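Side-chain contacts in agarase (Pseudoalteromonas fuliginea, PDB 6XJ9), which probably hydrolyses the beta-1,4 linkages of agarose as a glycoside hydrolase of family 50: residues F480-R483 / A484-V488; D516-K519 / S520-I524; K539-F542 / S543-K547; D596-F599 / S600-A604. One frame throughout, in Å; residues are numbered along the deposited sequence.

How the interactions relate
All four contacts are local, three along a helix and one at a helix N-cap, and they follow one another in series along the chain from 480 to 604. Interactions 1 and 4 lie on helices 478-495 and 584-609, with centres about 11 Å apart, and are the only two that touch: Val-601 packs on Phe-480, Thr-481 and Ala-484. Interaction 3, on helix 537-550, has its centre about 18 Å from that of interaction 4; interaction 2, which caps and spans helix 518-521 and enters helix 523-529, has its centre about 22 Å from that of interaction 4. Helix 584-609 is the common element, since side chains from the other three contacts pack on it along its length.

Interaction 1. Residues F480-R483 / A484-V488; sequences FTVR and ANETV
Arg-483 curls round one turn of helix 478-495 to grip Glu-486, and its path can be followed atom by atom. Arg-483 CB points away from the next turn overall, yet lies 3.3 Å from Ala-484 N. CG, anti to the carbonyl carbon (chi1 -76°), and CD form the link, whose bends at chi2 and chi3 swing the guanidinium back. Arg-483 NE comes to 3.1 Å from Glu-486 OE2, a weak hydrogen bond with an N-H...O angle of only 130°. Arg-483 CZ follows at 3.2 Å from Glu-486 OE2. At the tip, Arg-483 NH2 makes a straighter, unusually short salt-bridge bond of 2.5 Å to Glu-486 OE2. This oxygen sits at the guanidinium edge and is met on its anti lone pair, with the two flat groups turned 58° apart. Arg-483 NH1 bonds to Ile-456 O. Glu-486 OE1 meets Val-482 CG1 at 3.4 Å. Arg-483 O takes two donors from opposite faces of its plane, the N and OG1 of Thr-487. The second bond, Thr-487 OG1 to Arg-483 O at 2.7 Å, satisfies a buried hydroxyl. Chemically, two nitrogens converge on a single carboxylate oxygen in this i to i+3 ion pair, so the charge of Glu-486 is probably drawn towards OE2.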
loop_
_atom_site.group_PDB
_atom_site.type_symbol
_atom_site.label_atom_id
_atom_site.label_comp_id
_atom_site.label_asym_id
_atom_site.label_seq_id
_atom_site.Cartn_x
_atom_site.Cartn_y
_atom_site.Cartn_z
ATOM N N PHE A 480 -42.623 11.467 -26.151
ATOM C CA PHE A 480 -41.246 11.194 -25.754
ATOM C C PHE A 480 -40.392 12.426 -26.047
ATOM O O PHE A 480 -39.561 12.821 -25.240
ATOM C CB PHE A 480 -40.646 9.928 -26.390
ATOM C CG PHE A 480 -39.174 9.755 -26.079
ATOM C CD1 PHE A 480 -38.756 9.343 -24.819
ATOM C CD2 PHE A 480 -38.192 10.055 -27.021
ATOM C CE1 PHE A 480 -37.409 9.198 -24.517
ATOM C CE2 PHE A 480 -36.844 9.918 -26.717
ATOM C CZ PHE A 480 -36.451 9.491 -25.465
ATOM N N THR A 481 -40.639 13.048 -27.202
ATOM C CA THR A 481 -39.917 14.250 -27.590
ATOM C C THR A 481 -40.212 15.395 -26.622
ATOM O O THR A 481 -39.296 16.117 -26.234
ATOM C CB THR A 481 -40.184 14.585 -29.061
ATOM O OG1 THR A 481 -39.613 13.503 -29.799
ATOM C CG2 THR A 481 -39.585 15.910 -29.484
ATOM N N VAL A 482 -41.487 15.558 -26.235
ATOM C CA VAL A 482 -41.848 16.561 -25.241
ATOM C C VAL A 482 -41.002 16.352 -23.980
ATOM O O VAL A 482 -40.384 17.289 -23.486
ATOM C CB VAL A 482 -43.366 16.568 -24.941
ATOM C CG1 VAL A 482 -43.734 17.537 -23.825
ATOM C CG2 VAL A 482 -44.208 16.849 -26.178
ATOM N N ARG A 483 -40.931 15.110 -23.487
ATOM C CA ARG A 483 -40.290 14.823 -22.209
ATOM C C ARG A 483 -38.768 14.930 -22.318
ATOM O O ARG A 483 -38.106 15.330 -21.359
ATOM C CB ARG A 483 -40.749 13.465 -21.666
ATOM C CG ARG A 483 -42.154 13.470 -21.069
ATOM C CD ARG A 483 -42.128 13.825 -19.592
ATOM N NE ARG A 483 -42.022 15.244 -19.281
ATOM C CZ ARG A 483 -41.282 15.775 -18.303
ATOM N NH1 ARG A 483 -40.521 15.011 -17.539
ATOM N NH2 ARG A 483 -41.287 17.083 -18.115
ATOM N N ALA A 484 -38.215 14.551 -23.477
ATOM C CA ALA A 484 -36.790 14.724 -23.740
ATOM C C ALA A 484 -36.439 16.205 -23.642
ATOM O O ALA A 484 -35.522 16.585 -22.915
ATOM C CB ALA A 484 -36.440 14.178 -25.107
ATOM N N ASN A 485 -37.184 17.029 -24.392
ATOM C CA ASN A 485 -36.999 18.477 -24.425
ATOM C C ASN A 485 -37.041 19.042 -23.010
ATOM O O ASN A 485 -36.143 19.766 -22.602
ATOM C CB ASN A 485 -38.053 19.164 -25.295
ATOM C CG ASN A 485 -37.740 19.056 -26.770
ATOM O OD1 ASN A 485 -36.576 18.940 -27.145
ATOM N ND2 ASN A 485 -38.767 19.109 -27.608
ATOM N N GLU A 486 -38.084 18.673 -22.259
ATOM C CA GLU A 486 -38.317 19.183 -20.918
ATOM C C GLU A 486 -37.206 18.751 -19.957
ATOM O O GLU A 486 -36.782 19.537 -19.110
ATOM C CB GLU A 486 -39.697 18.735 -20.436
ATOM C CG GLU A 486 -40.806 19.694 -20.854
ATOM C CD GLU A 486 -42.247 19.218 -20.724
ATOM O OE1 GLU A 486 -43.120 19.823 -21.398
ATOM O OE2 GLU A 486 -42.502 18.248 -19.968
ATOM N N THR A 487 -36.745 17.495 -20.075
ATOM C CA THR A 487 -35.617 17.024 -19.283
ATOM C C THR A 487 -34.385 17.884 -19.572
ATOM O O THR A 487 -33.693 18.339 -18.660
ATOM C CB THR A 487 -35.330 15.542 -19.565
ATOM O OG1 THR A 487 -36.533 14.834 -19.278
ATOM C CG2 THR A 487 -34.185 14.975 -18.752
ATOM N N VAL A 488 -34.089 18.103 -20.855
ATOM C CA VAL A 488 -32.828 18.763 -21.174
ATOM C C VAL A 488 -32.903 20.228 -20.745
ATOM O O VAL A 488 -31.908 20.802 -20.293
ATOM C CB VAL A 488 -32.423 18.577 -22.649
ATOM C CG1 VAL A 488 -31.212 19.441 -23.007
ATOM C CG2 VAL A 488 -32.117 17.113 -22.939
#

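Interaction 2. Residues D516-K519 / S520-I524; sequences DSVK and SHYGI
Ser-517 and Ser-520 are brought together by different first torsions: Ser-517 OG stands between its backbone N and carbonyl carbon (chi1 75°), whereas Ser-520 OG is anti to its carbonyl carbon (chi1 -82°). The first of these torsions turns Ser-517 OG onto the start of the helix, where it accepts from Ser-520 N at 3.0 Å with an N-H...O angle of 155°. This is an N-cap bond, and it occupies an amide of the first turn, which has no carbonyl four residues earlier within the helix to donate to. Ser-517 OG also lies 3.2 Å from Ser-520 CB, and water 1 bridges the two hydroxyls, 2.9 Å from Ser-517 OG and equally far from Ser-520 OG. Asp-516 OD1 approaches Ser-520 CB from another direction, at 3.3 Å. An alanine in place of Ser-517 would remove the hydroxyl and would probably leave Ser-520 N without its cap and the water with one anchor fewer. Further along, His-521 N and Tyr-522 N donate to Ser-517 O and Val-518 O, closing the single turn. Val-518 CG1 rests 4.2 Å from Tyr-522 CD2. The rings of His-521 and Tyr-522 lie face over face, Tyr-522 CZ standing 3.5 Å above the centre of the His-521 ring. The His-521 and Tyr-522 side chains both touch Leu-591, and Val-518 packs on Leu-584. The cap therefore opens helix 518-521 against helix 584-609, with Glu-628 of helix 627-634 binding both polar ends, His-521 NE2 and Tyr-522 OH, through different oxygens, and helix 523-529 following directly.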
loop_
_atom_site.group_PDB
_atom_site.type_symbol
_atom_site.label_atom_id
_atom_site.label_comp_id
_atom_site.label_asym_id
_atom_site.label_seq_id
_atom_site.Cartn_x
_atom_site.Cartn_y
_atom_site.Cartn_z
ATOM N N ASP A 516 -26.005 -11.395 -26.865
ATOM C CA ASP A 516 -25.516 -12.720 -26.508
ATOM C C ASP A 516 -26.496 -13.835 -26.890
ATOM O O ASP A 516 -26.136 -15.011 -26.830
ATOM C CB ASP A 516 -25.071 -12.790 -25.043
ATOM C CG ASP A 516 -26.065 -12.189 -24.067
ATOM O OD1 ASP A 516 -27.279 -12.385 -24.282
ATOM O OD2 ASP A 516 -25.614 -11.527 -23.105
ATOM N N SER A 517 -27.741 -13.474 -27.227
ATOM C CA SER A 517 -28.664 -14.385 -27.889
ATOM C C SER A 517 -29.578 -13.549 -28.773
ATOM O O SER A 517 -29.707 -12.345 -28.534
ATOM C CB SER A 517 -29.474 -15.178 -26.893
ATOM O OG SER A 517 -30.482 -14.357 -26.313
ATOM N N VAL A 518 -30.235 -14.181 -29.755
ATOM C CA VAL A 518 -31.110 -13.414 -30.630
ATOM C C VAL A 518 -32.185 -12.738 -29.787
ATOM O O VAL A 518 -32.443 -11.547 -29.952
ATOM C CB VAL A 518 -31.688 -14.225 -31.811
ATOM C CG1 VAL A 518 -32.797 -13.463 -32.535
ATOM C CG2 VAL A 518 -30.586 -14.599 -32.795
ATOM N N LYS A 519 -32.746 -13.492 -28.834
ATOM C CA LYS A 519 -33.828 -12.991 -28.004
ATOM C C LYS A 519 -33.355 -11.810 -27.150
ATOM O O LYS A 519 -34.077 -10.835 -26.981
ATOM C CB LYS A 519 -34.388 -14.137 -27.157
ATOM C CG LYS A 519 -35.830 -13.961 -26.705
ATOM C CD LYS A 519 -36.358 -15.184 -25.992
ATOM C CE LYS A 519 -36.980 -16.190 -26.936
ATOM N NZ LYS A 519 -37.495 -17.366 -26.199
ATOM N N SER A 520 -32.141 -11.908 -26.601
ATOM C CA SER A 520 -31.598 -10.870 -25.735
ATOM C C SER A 520 -31.222 -9.630 -26.548
ATOM O O SER A 520 -31.357 -8.500 -26.087
ATOM C CB SER A 520 -30.388 -11.388 -25.007
ATOM O OG SER A 520 -30.781 -12.139 -23.877
ATOM N N HIS A 521 -30.693 -9.870 -27.747
ATOM C CA HIS A 521 -30.152 -8.822 -28.588
ATOM C C HIS A 521 -31.292 -8.007 -29.188
ATOM O O HIS A 521 -31.295 -6.777 -29.111
ATOM C CB HIS A 521 -29.252 -9.453 -29.657
ATOM C CG HIS A 521 -28.467 -8.471 -30.462
ATOM N ND1 HIS A 521 -27.294 -8.823 -31.096
ATOM C CD2 HIS A 521 -28.691 -7.175 -30.764
ATOM C CE1 HIS A 521 -26.812 -7.779 -31.735
ATOM N NE2 HIS A 521 -27.656 -6.756 -31.550
ATOM N N TYR A 522 -32.267 -8.710 -29.771
ATOM C CA TYR A 522 -33.286 -8.041 -30.565
ATOM C C TYR A 522 -34.633 -8.086 -29.852
ATOM O O TYR A 522 -35.669 -8.018 -30.506
ATOM C CB TYR A 522 -33.343 -8.642 -31.976
ATOM C CG TYR A 522 -32.055 -8.481 -32.744
ATOM C CD1 TYR A 522 -31.626 -7.231 -33.170
ATOM C CD2 TYR A 522 -31.253 -9.569 -33.022
ATOM C CE1 TYR A 522 -30.439 -7.064 -33.862
ATOM C CE2 TYR A 522 -30.064 -9.425 -33.718
ATOM C CZ TYR A 522 -29.656 -8.171 -34.135
ATOM O OH TYR A 522 -28.481 -8.036 -34.806
ATOM N N GLY A 523 -34.602 -8.160 -28.516
ATOM C CA GLY A 523 -35.822 -8.242 -27.724
ATOM C C GLY A 523 -36.827 -7.129 -28.024
ATOM O O GLY A 523 -38.023 -7.387 -28.153
ATOM N N ILE A 524 -36.334 -5.888 -28.133
ATOM C CA ILE A 524 -37.177 -4.726 -28.374
ATOM C C ILE A 524 -37.890 -4.904 -29.714
ATOM O O ILE A 524 -39.056 -4.547 -29.850
ATOM C CB ILE A 524 -36.345 -3.431 -28.357
ATOM C CG1 ILE A 524 -35.741 -3.131 -26.982
ATOM C CG2 ILE A 524 -37.166 -2.253 -28.891
ATOM C CD1 ILE A 524 -36.763 -2.710 -25.946
HETATM O O HOH W 1 -32.070 -14.698 -23.969
#

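Interaction 3. Residues K539-F542 / S543-K547; sequences KAEF and SRLMK
The shortest polar bond across this turn runs from Arg-544 NH1 to Glu-541 OE2, 2.7 Å with an N-H...O angle of 152°. Beside it, Arg-544 NE donates to Glu-541 OE1 at 3.0 Å and 164°, so the guanidinium takes the carboxylate side-on, one nitrogen to each oxygen. The grip is not coplanar: the two planes are 52° apart, and NE meets OE1 from above the carboxylate plane. Both side chains have CG anti to the backbone N and run alongside each other in the same direction. A bend at chi2 of Glu-541 and another at chi3 of Arg-544 fold their ends together. Replacing Glu-541 by an alanine would remove both oxygens, and would probably leave the Arg-544 guanidinium without its mate and free to turn at the exposed surface. On another side of the helix, Lys-539 CE passes 3.5 Å from Ser-543 OG, but both polar ends are spoken for elsewhere: Ser-543 OG bonds to Asp-571 OD1, and Lys-539 NZ to the carbonyl oxygens of Leu-529, Arg-531 and Phe-570. The apolar side chains carry the packing: Phe-542 and Met-546 rest on Leu-590 and Leu-545 on Ala-593, all of helix 584-609, while Met-546 also reaches two further helices, so helix 537-550 has neighbours in helices 584-609, 553-560 and 567-572.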
loop_
_atom_site.group_PDB
_atom_site.type_symbol
_atom_site.label_atom_id
_atom_site.label_comp_id
_atom_site.label_asym_id
_atom_site.label_seq_id
_atom_site.Cartn_x
_atom_site.Cartn_y
_atom_site.Cartn_z
ATOM N N LYS A 539 -43.856 0.422 -33.570
ATOM C CA LYS A 539 -44.268 -0.634 -34.482
ATOM C C LYS A 539 -44.705 -0.025 -35.819
ATOM O O LYS A 539 -44.342 -0.523 -36.881
ATOM C CB LYS A 539 -45.334 -1.539 -33.853
ATOM C CG LYS A 539 -46.045 -2.473 -34.834
ATOM C CD LYS A 539 -45.118 -3.441 -35.571
ATOM C CE LYS A 539 -45.844 -4.406 -36.487
ATOM N NZ LYS A 539 -46.849 -5.222 -35.760
ATOM N N ALA A 540 -45.460 1.075 -35.760
ATOM C CA ALA A 540 -45.850 1.791 -36.966
ATOM C C ALA A 540 -44.613 2.146 -37.797
ATOM O O ALA A 540 -44.663 2.067 -39.025
ATOM C CB ALA A 540 -46.672 3.008 -36.619
ATOM N N GLU A 541 -43.499 2.481 -37.127
ATOM C CA GLU A 541 -42.265 2.777 -37.846
ATOM C C GLU A 541 -41.668 1.506 -38.449
ATOM O O GLU A 541 -41.195 1.538 -39.579
ATOM C CB GLU A 541 -41.230 3.530 -37.003
ATOM C CG GLU A 541 -39.944 3.860 -37.759
ATOM C CD GLU A 541 -40.056 4.927 -38.843
ATOM O OE1 GLU A 541 -41.178 5.435 -39.079
ATOM O OE2 GLU A 541 -39.027 5.242 -39.463
ATOM N N PHE A 542 -41.673 0.405 -37.686
ATOM C CA PHE A 542 -41.148 -0.866 -38.160
ATOM C C PHE A 542 -41.920 -1.326 -39.403
ATOM O O PHE A 542 -41.337 -1.854 -40.347
ATOM C CB PHE A 542 -41.196 -1.919 -37.047
ATOM C CG PHE A 542 -40.210 -1.756 -35.907
ATOM C CD1 PHE A 542 -39.262 -0.747 -35.900
ATOM C CD2 PHE A 542 -40.202 -2.665 -34.858
ATOM C CE1 PHE A 542 -38.352 -0.628 -34.857
ATOM C CE2 PHE A 542 -39.298 -2.541 -33.811
ATOM C CZ PHE A 542 -38.366 -1.526 -33.817
ATOM N N SER A 543 -43.243 -1.136 -39.392
ATOM C CA SER A 543 -44.082 -1.479 -40.534
ATOM C C SER A 543 -43.658 -0.681 -41.766
ATOM O O SER A 543 -43.565 -1.241 -42.856
ATOM C CB SER A 543 -45.531 -1.260 -40.205
ATOM O OG SER A 543 -45.989 -2.244 -39.285
ATOM N N ARG A 544 -43.388 0.621 -41.574
ATOM C CA ARG A 544 -42.994 1.535 -42.637
ATOM C C ARG A 544 -41.733 1.021 -43.335
ATOM O O ARG A 544 -41.702 0.942 -44.562
ATOM C CB ARG A 544 -42.837 2.953 -42.075
ATOM C CG ARG A 544 -42.788 4.056 -43.122
ATOM C CD ARG A 544 -42.460 5.437 -42.585
ATOM N NE ARG A 544 -41.110 5.600 -42.044
ATOM C CZ ARG A 544 -39.979 5.634 -42.751
ATOM N NH1 ARG A 544 -38.822 5.796 -42.130
ATOM N NH2 ARG A 544 -39.998 5.490 -44.068
ATOM N N LEU A 545 -40.728 0.616 -42.537
ATOM C CA LEU A 545 -39.399 0.264 -43.020
ATOM C C LEU A 545 -39.413 -1.058 -43.777
ATOM O O LEU A 545 -38.664 -1.224 -44.745
ATOM C CB LEU A 545 -38.412 0.194 -41.845
ATOM C CG LEU A 545 -38.057 1.540 -41.218
ATOM C CD1 LEU A 545 -37.311 1.363 -39.898
ATOM C CD2 LEU A 545 -37.243 2.377 -42.190
ATOM N N MET A 546 -40.220 -2.014 -43.302
ATOM C CA MET A 546 -40.280 -3.324 -43.933
ATOM C C MET A 546 -41.046 -3.252 -45.262
ATOM O O MET A 546 -40.693 -3.944 -46.215
ATOM C CB MET A 546 -40.912 -4.354 -42.991
ATOM C CG MET A 546 -40.006 -4.717 -41.811
ATOM S SD MET A 546 -38.425 -5.432 -42.359
ATOM C CE MET A 546 -37.344 -4.001 -42.317
ATOM N N LYS A 547 -42.094 -2.416 -45.313
ATOM C CA LYS A 547 -42.867 -2.182 -46.528
ATOM C C LYS A 547 -42.001 -1.436 -47.543
ATOM O O LYS A 547 -42.092 -1.682 -48.745
ATOM C CB LYS A 547 -44.122 -1.350 -46.242
ATOM C CG LYS A 547 -45.241 -2.063 -45.495
ATOM C CD LYS A 547 -46.387 -1.140 -45.138
ATOM C CE LYS A 547 -47.422 -1.807 -44.263
ATOM N NZ LYS A 547 -48.274 -0.809 -43.579
#

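Interaction 4. Residues D596-F599 / S600-A604; sequences DKYF and SVVNA
Tyr-598 and Val-602, four residues apart on helix 584-609, cross with the valine methyl over the tyrosine ring. Val-602 CG2, anti to its own carbonyl carbon, lies 4.1 Å from the ring centroid and 21° off the ring normal, a CH-pi contact; it is offset toward the rim, nearest to Tyr-598 CZ at 3.8 Å. The neighbouring ring is turned quite differently: Tyr-598 CD2 stands 3.4 Å above the centre of the Phe-599 ring, while Phe-599 CD2 lies at the edge of the tyrosine, near its plane. Beyond the ring, Tyr-598 OH bonds to Asp-507 OD1, which fixes the tip of a buried residue. Lys-597 crosses Val-601 obliquely, its CE 4.0 Å from Val-601 CG2. A chi2 bend (69°) carries the lysine along the helix, where Lys-597 NZ donates to water 2 at 3.2 Å. That water also bonds to Ser-600 OG, joining two partly exposed residues. Elsewhere Val-601 faces helix 478-495, and Phe-599 and Val-602 meet Tyr-615. These are i to i+4 contacts on a helix whose buried side chains pack on its neighbours, in what is probably the (beta/alpha)8 catalytic domain, as in other family 50 enzymes.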
loop_
_atom_site.group_PDB
_atom_site.type_symbol
_atom_site.label_atom_id
_atom_site.label_comp_id
_atom_site.label_asym_id
_atom_site.label_seq_id
_atom_site.Cartn_x
_atom_site.Cartn_y
_atom_site.Cartn_z
ATOM N N ASP A 596 -31.655 5.064 -33.415
ATOM C CA ASP A 596 -31.402 6.282 -34.170
ATOM C C ASP A 596 -32.368 7.396 -33.755
ATOM O O ASP A 596 -31.966 8.555 -33.613
ATOM C CB ASP A 596 -31.454 6.019 -35.674
ATOM C CG ASP A 596 -31.361 7.305 -36.462
ATOM O OD1 ASP A 596 -30.237 7.746 -36.731
ATOM O OD2 ASP A 596 -32.416 7.863 -36.763
ATOM N N LYS A 597 -33.645 7.041 -33.580
ATOM C CA LYS A 597 -34.663 8.000 -33.182
ATOM C C LYS A 597 -34.428 8.410 -31.730
ATOM O O LYS A 597 -34.550 9.589 -31.388
ATOM C CB LYS A 597 -36.066 7.448 -33.467
ATOM C CG LYS A 597 -37.241 8.343 -33.071
ATOM C CD LYS A 597 -37.390 9.601 -33.916
ATOM C CE LYS A 597 -38.676 10.365 -33.642
ATOM N NZ LYS A 597 -38.650 11.714 -34.266
ATOM N N TYR A 598 -34.051 7.448 -30.879
ATOM C CA TYR A 598 -33.717 7.803 -29.505
ATOM C C TYR A 598 -32.671 8.909 -29.490
ATOM O O TYR A 598 -32.870 9.947 -28.851
ATOM C CB TYR A 598 -33.208 6.632 -28.654
ATOM C CG TYR A 598 -32.681 7.072 -27.306
ATOM C CD1 TYR A 598 -33.557 7.410 -26.285
ATOM C CD2 TYR A 598 -31.325 7.178 -27.040
ATOM C CE1 TYR A 598 -33.110 7.830 -25.043
ATOM C CE2 TYR A 598 -30.858 7.592 -25.796
ATOM C CZ TYR A 598 -31.755 7.915 -24.793
ATOM O OH TYR A 598 -31.337 8.342 -23.560
ATOM N N PHE A 599 -31.537 8.651 -30.156
ATOM C CA PHE A 599 -30.408 9.567 -30.090
ATOM C C PHE A 599 -30.696 10.871 -30.825
ATOM O O PHE A 599 -30.173 11.911 -30.441
ATOM C CB PHE A 599 -29.109 8.876 -30.517
ATOM C CG PHE A 599 -28.613 7.928 -29.456
ATOM C CD1 PHE A 599 -28.007 8.418 -28.305
ATOM C CD2 PHE A 599 -28.787 6.552 -29.583
ATOM C CE1 PHE A 599 -27.579 7.556 -27.305
ATOM C CE2 PHE A 599 -28.347 5.694 -28.586
ATOM C CZ PHE A 599 -27.755 6.195 -27.445
ATOM N N SER A 600 -31.514 10.795 -31.881
ATOM C CA SER A 600 -31.872 11.971 -32.653
ATOM C C SER A 600 -32.679 12.931 -31.783
ATOM O O SER A 600 -32.445 14.136 -31.818
ATOM C CB SER A 600 -32.642 11.564 -33.881
ATOM O OG SER A 600 -33.029 12.712 -34.608
ATOM N N VAL A 601 -33.629 12.371 -31.014
ATOM C CA VAL A 601 -34.477 13.164 -30.143
ATOM C C VAL A 601 -33.608 13.807 -29.063
ATOM O O VAL A 601 -33.707 15.012 -28.813
ATOM C CB VAL A 601 -35.645 12.333 -29.563
ATOM C CG1 VAL A 601 -36.303 13.024 -28.391
ATOM C CG2 VAL A 601 -36.687 12.026 -30.634
ATOM N N VAL A 602 -32.722 13.023 -28.443
ATOM C CA VAL A 602 -31.972 13.592 -27.334
ATOM C C VAL A 602 -31.015 14.650 -27.877
ATOM O O VAL A 602 -30.904 15.751 -27.336
ATOM C CB VAL A 602 -31.278 12.521 -26.474
ATOM C CG1 VAL A 602 -30.436 13.170 -25.382
ATOM C CG2 VAL A 602 -32.296 11.558 -25.862
ATOM N N ASN A 603 -30.380 14.326 -29.001
ATOM C CA ASN A 603 -29.463 15.248 -29.651
ATOM C C ASN A 603 -30.154 16.568 -30.011
ATOM O O ASN A 603 -29.557 17.639 -29.865
ATOM C CB ASN A 603 -28.823 14.600 -30.882
ATOM C CG ASN A 603 -27.871 15.550 -31.566
ATOM O OD1 ASN A 603 -26.851 15.904 -30.988
ATOM N ND2 ASN A 603 -28.238 16.018 -32.747
ATOM N N ALA A 604 -31.394 16.499 -30.524
ATOM C CA ALA A 604 -32.094 17.730 -30.878
ATOM C C ALA A 604 -32.456 18.523 -29.622
ATOM O O ALA A 604 -32.472 19.750 -29.658
ATOM C CB ALA A 604 -33.322 17.457 -31.714
HETATM O O HOH W 2 -35.822 13.176 -33.953
#